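Lantibiotic dehydratase (Microbispora corallina, PDB 5EHK) probably dehydrates serine and threonine residues of the NAI-107 precursor peptide in a tRNA-dependent reaction during lantibiotic biosynthesis. Local coordinates at residues M997-Y1010 with S1095-N1107. Residues are numbered along the deposited sequence; the frame is centred on the assembly and turned at random.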
ATOM      1  N   MET A 997     -35.023 -14.720  -6.813  1.00 30.73           N
ATOM      2  CA  MET A 997     -33.774 -14.918  -7.533  1.00 33.12           C
ATOM      3  C   MET A 997     -33.564 -13.856  -8.621  1.00 41.61           C
ATOM      4  O   MET A 997     -32.446 -13.653  -9.082  1.00 45.49           O
ATOM      5  CB  MET A 997     -33.697 -16.321  -8.147  1.00 38.03           C
ATOM      6  CG  MET A 997     -33.581 -17.448  -7.138  1.00 36.99           C
ATOM      7  SD  MET A 997     -32.276 -17.203  -5.913  1.00 29.77           S
ATOM      8  CE  MET A 997     -30.807 -17.034  -6.926  1.00 27.83           C
ATOM      9  N   SER A 998     -34.621 -13.160  -9.025  1.00 40.01           N
ATOM     10  CA  SER A 998     -34.465 -12.160 -10.078  1.00 43.20           C
ATOM     11  C   SER A 998     -33.871 -10.858  -9.555  1.00 44.71           C
ATOM     12  O   SER A 998     -33.316 -10.066 -10.335  1.00 48.30           O
ATOM     13  CB  SER A 998     -35.768 -11.916 -10.847  1.00 42.12           C
ATOM     14  OG  SER A 998     -36.191 -13.090 -11.520  1.00 44.36           O
ATOM     15  N   SER A 999     -34.001 -10.631  -8.247  1.00 38.73           N
ATOM     16  CA  SER A 999     -33.518  -9.391  -7.628  1.00 45.62           C
ATOM     17  C   SER A 999     -32.016  -9.498  -7.367  1.00 43.82           C
ATOM     18  O   SER A 999     -31.378  -8.589  -6.828  1.00 35.81           O
ATOM     19  CB  SER A 999     -34.226  -9.141  -6.303  1.00 39.82           C
ATOM     20  OG  SER A 999     -34.018 -10.237  -5.437  1.00 37.12           O
ATOM     21  N   THR A1000     -31.467 -10.628  -7.782  1.00 41.02           N
ATOM     22  CA  THR A1000     -30.134 -11.038  -7.409  1.00 34.95           C
ATOM     23  C   THR A1000     -29.079 -10.780  -8.498  1.00 46.51           C
ATOM     24  O   THR A1000     -27.879 -10.900  -8.248  1.00 53.60           O
ATOM     25  CB  THR A1000     -30.183 -12.507  -6.981  1.00 37.27           C
ATOM     26  OG1 THR A1000     -29.560 -12.660  -5.703  1.00 29.27           O
ATOM     27  CG2 THR A1000     -29.556 -13.428  -8.021  1.00 36.41           C
ATOM     28  N   GLY A1001     -29.518 -10.421  -9.702  1.00 48.05           N
ATOM     29  CA  GLY A1001     -28.585 -10.116 -10.773  1.00 52.30           C
ATOM     30  C   GLY A1001     -29.184  -9.718 -12.115  1.00 59.33           C
ATOM     31  O   GLY A1001     -30.362  -9.956 -12.391  1.00 56.00           O
ATOM     32  N   GLY A1002     -28.355  -9.082 -12.942  1.00 61.42           N
ATOM     33  CA  GLY A1002     -28.721  -8.722 -14.299  1.00 60.33           C
ATOM     34  C   GLY A1002     -28.697  -9.989 -15.121  1.00 62.01           C
ATOM     35  O   GLY A1002     -27.910 -10.888 -14.835  1.00 60.76           O
ATOM     36  N   ARG A1003     -29.556 -10.073 -16.131  1.00 63.88           N
ATOM     37  CA  ARG A1003     -29.635 -11.279 -16.946  1.00 60.85           C
ATOM     38  C   ARG A1003     -28.310 -11.611 -17.627  1.00 63.83           C
ATOM     39  O   ARG A1003     -27.976 -12.780 -17.814  1.00 63.11           O
ATOM     40  CB  ARG A1003     -30.765 -11.159 -17.976  1.00 61.35           C
ATOM     41  CG  ARG A1003     -30.929 -12.379 -18.879  1.00 63.82           C
ATOM     42  CD  ARG A1003     -31.458 -13.588 -18.120  1.00 60.03           C
ATOM     43  NE  ARG A1003     -31.668 -14.746 -18.986  1.00 58.03           N
ATOM     44  CZ  ARG A1003     -32.113 -15.925 -18.555  1.00 64.82           C
ATOM     45  NH1 ARG A1003     -32.380 -16.099 -17.264  1.00 65.11           N
ATOM     46  NH2 ARG A1003     -32.296 -16.929 -19.407  1.00 50.27           N
ATOM     47  N   ARG A1004     -27.538 -10.578 -17.947  1.00 69.69           N
ATOM     48  CA  ARG A1004     -26.257 -10.736 -18.635  1.00 65.39           C
ATOM     49  C   ARG A1004     -25.149 -11.228 -17.708  1.00 71.09           C
ATOM     50  O   ARG A1004     -24.144 -11.775 -18.169  1.00 73.21           O
ATOM     51  CB  ARG A1004     -25.841  -9.433 -19.315  1.00 66.62           C
ATOM     52  CG  ARG A1004     -25.591  -8.280 -18.365  1.00 67.54           C
ATOM     53  CD  ARG A1004     -25.314  -7.030 -19.156  1.00 72.08           C
ATOM     54  NE  ARG A1004     -26.417  -6.763 -20.076  1.00 82.63           N
ATOM     55  CZ  ARG A1004     -27.491  -6.038 -19.782  1.00 81.15           C
ATOM     56  NH1 ARG A1004     -27.611  -5.475 -18.583  1.00 76.21           N
ATOM     57  NH2 ARG A1004     -28.439  -5.865 -20.699  1.00 66.98           N
ATOM     58  N   GLU A1005     -25.335 -11.030 -16.402  1.00 73.80           N
ATOM     59  CA  GLU A1005     -24.325 -11.396 -15.410  1.00 66.91           C
ATOM     60  C   GLU A1005     -24.359 -12.896 -15.107  1.00 59.72           C
ATOM     61  O   GLU A1005     -23.679 -13.358 -14.187  1.00 59.75           O
ATOM     62  CB  GLU A1005     -24.589 -10.650 -14.094  1.00 66.28           C
ATOM     63  CG  GLU A1005     -24.523  -9.131 -14.150  1.00 66.42           C
ATOM     64  CD  GLU A1005     -24.757  -8.489 -12.775  1.00 73.26           C
ATOM     65  OE1 GLU A1005     -25.125  -9.214 -11.819  1.00 62.46           O
ATOM     66  OE2 GLU A1005     -24.562  -7.258 -12.648  1.00 72.82           O
ATOM     67  N   LEU A1006     -25.154 -13.650 -15.866  1.00 55.06           N
ATOM     68  CA  LEU A1006     -25.178 -15.104 -15.739  1.00 57.33           C
ATOM     69  C   LEU A1006     -23.795 -15.671 -15.949  1.00 54.70           C
ATOM     70  O   LEU A1006     -23.083 -15.253 -16.845  1.00 59.80           O
ATOM     71  CB  LEU A1006     -26.145 -15.741 -16.732  1.00 61.33           C
ATOM     72  CG  LEU A1006     -27.548 -16.089 -16.244  1.00 57.50           C
ATOM     73  CD1 LEU A1006     -28.116 -14.991 -15.353  1.00 58.55           C
ATOM     74  CD2 LEU A1006     -28.454 -16.342 -17.434  1.00 59.76           C
ATOM     75  N   PRO A1007     -23.414 -16.647 -15.129  1.00 58.26           N
ATOM     76  CA  PRO A1007     -22.039 -17.136 -15.227  1.00 58.71           C
ATOM     77  C   PRO A1007     -21.858 -18.012 -16.448  1.00 54.99           C
ATOM     78  O   PRO A1007     -22.817 -18.628 -16.897  1.00 56.74           O
ATOM     79  CB  PRO A1007     -21.880 -17.965 -13.955  1.00 56.63           C
ATOM     80  CG  PRO A1007     -23.278 -18.454 -13.656  1.00 49.78           C
ATOM     81  CD  PRO A1007     -24.196 -17.343 -14.090  1.00 52.31           C
ATOM     82  N   PRO A1008     -20.649 -18.011 -17.015  1.00 60.73           N
ATOM     83  CA  PRO A1008     -20.236 -18.901 -18.100  1.00 63.57           C
ATOM     84  C   PRO A1008     -20.788 -20.314 -17.934  1.00 61.23           C
ATOM     85  O   PRO A1008     -21.558 -20.762 -18.787  1.00 59.29           O
ATOM     86  CB  PRO A1008     -18.711 -18.904 -17.972  1.00 61.81           C
ATOM     87  CG  PRO A1008     -18.373 -17.572 -17.310  1.00 61.55           C
ATOM     88  CD  PRO A1008     -19.654 -16.952 -16.792  1.00 62.77           C
ATOM     89  N   ASP A1009     -20.438 -20.970 -16.829  1.00 57.24           N
ATOM     90  CA  ASP A1009     -20.830 -22.358 -16.551  1.00 64.64           C
ATOM     91  C   ASP A1009     -22.330 -22.618 -16.715  1.00 66.42           C
ATOM     92  O   ASP A1009     -22.751 -23.755 -16.944  1.00 63.66           O
ATOM     93  CB  ASP A1009     -20.447 -22.705 -15.115  1.00 65.09           C
ATOM     94  CG  ASP A1009     -18.970 -22.596 -14.867  1.00 70.04           C
ATOM     95  OD1 ASP A1009     -18.196 -23.339 -15.514  1.00 74.51           O
ATOM     96  OD2 ASP A1009     -18.588 -21.702 -14.083  1.00 65.43           O
ATOM     97  N   TYR A1010     -23.134 -21.568 -16.587  1.00 64.69           N
ATOM     98  CA  TYR A1010     -24.561 -21.695 -16.820  1.00 57.99           C
ATOM     99  C   TYR A1010     -24.926 -21.592 -18.304  1.00 63.09           C
ATOM    100  O   TYR A1010     -25.651 -22.439 -18.830  1.00 61.53           O
ATOM    101  CB  TYR A1010     -25.374 -20.693 -15.981  1.00 54.70           C
ATOM    102  CG  TYR A1010     -26.847 -20.802 -16.280  1.00 57.09           C
ATOM    103  CD1 TYR A1010     -27.578 -21.906 -15.858  1.00 59.80           C
ATOM    104  CD2 TYR A1010     -27.501 -19.824 -17.015  1.00 59.19           C
ATOM    105  CE1 TYR A1010     -28.920 -22.035 -16.155  1.00 59.55           C
ATOM    106  CE2 TYR A1010     -28.845 -19.940 -17.313  1.00 61.84           C
ATOM    107  CZ  TYR A1010     -29.549 -21.047 -16.880  1.00 62.42           C
ATOM    108  OH  TYR A1010     -30.887 -21.172 -17.170  1.00 60.10           O
ATOM    109  N   SER A1095     -21.468 -16.081  -9.136  1.00 26.76           N
ATOM    110  CA  SER A1095     -21.623 -17.232 -10.015  1.00 32.02           C
ATOM    111  C   SER A1095     -22.705 -18.153  -9.477  1.00 41.59           C
ATOM    112  O   SER A1095     -23.711 -18.397 -10.148  1.00 41.26           O
ATOM    113  CB  SER A1095     -20.318 -18.002 -10.163  1.00 32.18           C
ATOM    114  OG  SER A1095     -19.286 -17.136 -10.606  1.00 46.24           O
ATOM    115  N   VAL A1096     -22.518 -18.620  -8.242  1.00 38.79           N
ATOM    116  CA  VAL A1096     -23.428 -19.591  -7.658  1.00 33.38           C
ATOM    117  C   VAL A1096     -24.850 -19.046  -7.635  1.00 35.22           C
ATOM    118  O   VAL A1096     -25.799 -19.801  -7.883  1.00 36.09           O
ATOM    119  CB  VAL A1096     -22.999 -20.018  -6.234  1.00 29.36           C
ATOM    120  CG1 VAL A1096     -23.972 -21.046  -5.677  1.00 24.78           C
ATOM    121  CG2 VAL A1096     -21.606 -20.610  -6.264  1.00 31.10           C
ATOM    122  N   LEU A1097     -25.013 -17.747  -7.378  1.00 25.94           N
ATOM    123  CA  LEU A1097     -26.369 -17.193  -7.401  1.00 28.97           C
ATOM    124  C   LEU A1097     -26.895 -17.116  -8.827  1.00 33.38           C
ATOM    125  O   LEU A1097     -28.088 -17.287  -9.062  1.00 31.95           O
ATOM    126  CB  LEU A1097     -26.486 -15.841  -6.690  1.00 27.64           C
ATOM    127  CG  LEU A1097     -26.600 -15.835  -5.156  1.00 23.07           C
ATOM    128  CD1 LEU A1097     -26.837 -14.425  -4.649  1.00 21.81           C
ATOM    129  CD2 LEU A1097     -27.676 -16.754  -4.640  1.00 18.34           C
ATOM    130  N   GLY A1098     -25.995 -16.854  -9.768  1.00 37.61           N
ATOM    131  CA  GLY A1098     -26.335 -16.824 -11.179  1.00 40.10           C
ATOM    132  C   GLY A1098     -26.946 -18.135 -11.628  1.00 38.79           C
ATOM    133  O   GLY A1098     -28.052 -18.152 -12.166  1.00 42.09           O
ATOM    134  N   LEU A1099     -26.209 -19.224 -11.415  1.00 32.99           N
ATOM    135  CA  LEU A1099     -26.680 -20.567 -11.728  1.00 35.86           C
ATOM    136  C   LEU A1099     -28.128 -20.763 -11.326  1.00 42.32           C
ATOM    137  O   LEU A1099     -28.943 -21.229 -12.114  1.00 51.51           O
ATOM    138  CB  LEU A1099     -25.824 -21.640 -11.047  1.00 40.78           C
ATOM    139  CG  LEU A1099     -24.510 -22.147 -11.646  1.00 44.98           C
ATOM    140  CD1 LEU A1099     -23.334 -21.234 -11.377  1.00 41.74           C
ATOM    141  CD2 LEU A1099     -24.233 -23.517 -11.078  1.00 47.74           C
ATOM    142  N   ALA A1100     -28.446 -20.410 -10.092  1.00 38.84           N
ATOM    143  CA  ALA A1100     -29.784 -20.608  -9.585  1.00 34.98           C
ATOM    144  C   ALA A1100     -30.737 -19.634 -10.256  1.00 40.23           C
ATOM    145  O   ALA A1100     -31.869 -19.996 -10.589  1.00 41.12           O
ATOM    146  CB  ALA A1100     -29.802 -20.425  -8.079  1.00 37.64           C
ATOM    147  N   ARG A1101     -30.268 -18.401 -10.455  1.00 39.23           N
ATOM    148  CA  ARG A1101     -31.076 -17.349 -11.078  1.00 42.18           C
ATOM    149  C   ARG A1101     -31.498 -17.728 -12.491  1.00 50.76           C
ATOM    150  O   ARG A1101     -32.688 -17.687 -12.819  1.00 46.91           O
ATOM    151  CB  ARG A1101     -30.353 -16.010 -11.051  1.00 43.56           C
ATOM    152  CG  ARG A1101     -31.158 -14.868 -11.613  1.00 41.23           C
ATOM    153  CD  ARG A1101     -30.372 -13.556 -11.544  1.00 48.90           C
ATOM    154  NE  ARG A1101     -29.136 -13.536 -12.329  1.00 55.12           N
ATOM    155  CZ  ARG A1101     -27.913 -13.399 -11.819  1.00 52.66           C
ATOM    156  NH1 ARG A1101     -27.734 -13.290 -10.514  1.00 46.49           N
ATOM    157  NH2 ARG A1101     -26.860 -13.371 -12.623  1.00 58.69           N
ATOM    158  N   GLY A1102     -30.514 -18.085 -13.317  1.00 53.53           N
ATOM    159  CA  GLY A1102     -30.773 -18.588 -14.653  1.00 54.07           C
ATOM    160  C   GLY A1102     -31.762 -19.746 -14.643  1.00 52.73           C
ATOM    161  O   GLY A1102     -32.818 -19.658 -15.268  1.00 52.75           O
ATOM    162  N   ALA A1103     -31.439 -20.809 -13.904  1.00 51.01           N
ATOM    163  CA  ALA A1103     -32.263 -22.030 -13.849  1.00 54.42           C
ATOM    164  C   ALA A1103     -33.749 -21.794 -13.546  1.00 53.42           C
ATOM    165  O   ALA A1103     -34.622 -22.331 -14.233  1.00 52.21           O
ATOM    166  CB  ALA A1103     -31.674 -23.046 -12.862  1.00 45.80           C
ATOM    167  N   VAL A1104     -34.038 -21.030 -12.497  1.00 51.43           N
ATOM    168  CA  VAL A1104     -35.425 -20.819 -12.118  1.00 47.04           C
ATOM    169  C   VAL A1104     -36.117 -19.825 -13.052  1.00 47.15           C
ATOM    170  O   VAL A1104     -37.328 -19.880 -13.218  1.00 49.80           O
ATOM    171  CB  VAL A1104     -35.589 -20.407 -10.644  1.00 37.52           C
ATOM    172  CG1 VAL A1104     -34.921 -21.432  -9.738  1.00 32.08           C
ATOM    173  CG2 VAL A1104     -35.059 -19.009 -10.417  1.00 41.44           C
ATOM    174  N   GLN A1105     -35.359 -18.912 -13.648  1.00 47.76           N
ATOM    175  CA  GLN A1105     -35.927 -18.012 -14.648  1.00 50.29           C
ATOM    176  C   GLN A1105     -36.313 -18.764 -15.923  1.00 53.43           C
ATOM    177  O   GLN A1105     -37.409 -18.578 -16.454  1.00 47.15           O
ATOM    178  CB  GLN A1105     -34.996 -16.832 -14.947  1.00 50.73           C
ATOM    179  CG  GLN A1105     -35.158 -15.664 -13.969  1.00 49.47           C
ATOM    180  CD  GLN A1105     -34.162 -14.538 -14.205  1.00 53.33           C
ATOM    181  OE1 GLN A1105     -33.160 -14.704 -14.911  1.00 52.57           O
ATOM    182  NE2 GLN A1105     -34.440 -13.377 -13.614  1.00 50.71           N
ATOM    183  N   ASP A1106     -35.401 -19.599 -16.416  1.00 53.91           N
ATOM    184  CA  ASP A1106     -35.664 -20.406 -17.606  1.00 54.62           C
ATOM    185  C   ASP A1106     -36.792 -21.412 -17.396  1.00 56.49           C
ATOM    186  O   ASP A1106     -37.592 -21.637 -18.299  1.00 64.55           O
ATOM    187  CB  ASP A1106     -34.409 -21.154 -18.067  1.00 54.30           C
ATOM    188  CG  ASP A1106     -33.335 -20.228 -18.599  1.00 60.97           C
ATOM    189  OD1 ASP A1106     -33.582 -19.000 -18.683  1.00 62.60           O
ATOM    190  OD2 ASP A1106     -32.242 -20.736 -18.938  1.00 60.03           O
ATOM    191  N   ASN A1107     -36.862 -22.020 -16.215  1.00 54.66           N
ATOM    192  CA  ASN A1107     -37.970 -22.926 -15.912  1.00 53.99           C
ATOM    193  C   ASN A1107     -39.306 -22.208 -15.937  1.00 48.78           C
ATOM    194  O   ASN A1107     -40.330 -22.808 -16.210  1.00 54.46           O
ATOM    195  CB  ASN A1107     -37.782 -23.646 -14.567  1.00 45.95           C
ATOM    196  CG  ASN A1107     -36.644 -24.660 -14.586  1.00 52.53           C
ATOM    197  OD1 ASN A1107     -36.205 -25.121 -15.640  1.00 62.14           O
ATOM    198  ND2 ASN A1107     -36.175 -25.023 -13.408  1.00 55.82           N
TER
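The Arg1101 guanidinium is wedged between the two backbones: Gly1001 CA lies over one face, Gly1098 CA of its own helix over the opposite one, both offset toward the rim. Thr1000 CG2 sits at its edge in plane, and Leu1006 CD1 comes up near the same plane, 3.4 Å from Arg1101 NH2. A bend at chi3 (62°) turns the otherwise extended Arg1101 chain back along helix 1090-1109, toward the loop at Gly1001-Leu1006.

The second guanidinium, that of Arg1003, carries Leu1006 CD2 on one face and meets the helix with its edge. In a salt bridge near the guanidinium plane, Asp1106 OD1 accepts from Arg1003 NH2 through its syn lone pair. Arg1003 NH1 donates to Gln1105 OE1 over 2.8 Å in a more bent bond (136°), with guanidinium and amide planes 46° apart. The other end of that amide points Gln1105 NE2 at Ser998 OG, 2.7 Å away, nearly in the amide plane; Ser998 OG is also bonded to Ala994 O. The Tyr1010 ring nests among Leu1099, Gly1102, Ala1103 and Asp1106, with Tyr1010 CE2 3.6 Å from Gly1102 CA.

Apolar contacts add to these at two separate places. Met997 folds at chi2 and chi3 and sets CE 3.7 Å from Ala1100 CB, while Pro1007 CG rests 3.6 Å from Leu1099 CD1. Met997 also touches Ala962 of helix 950-965, and Trp1017 of helix 1014-1020 backs Leu1099 and Ala1103.

The contact thus packs a mostly irregular segment on a late helix in the largely helical lantibiotic dehydratase C-terminal region. Gln1105 ties two points of that segment to one helix turn, and its bonds at both ends fix the amide's rotation. Glu1005 OE1, 4.6 Å from Arg1101 NH2 and well out of its plane, probably offsets some of that buried charge through space alone.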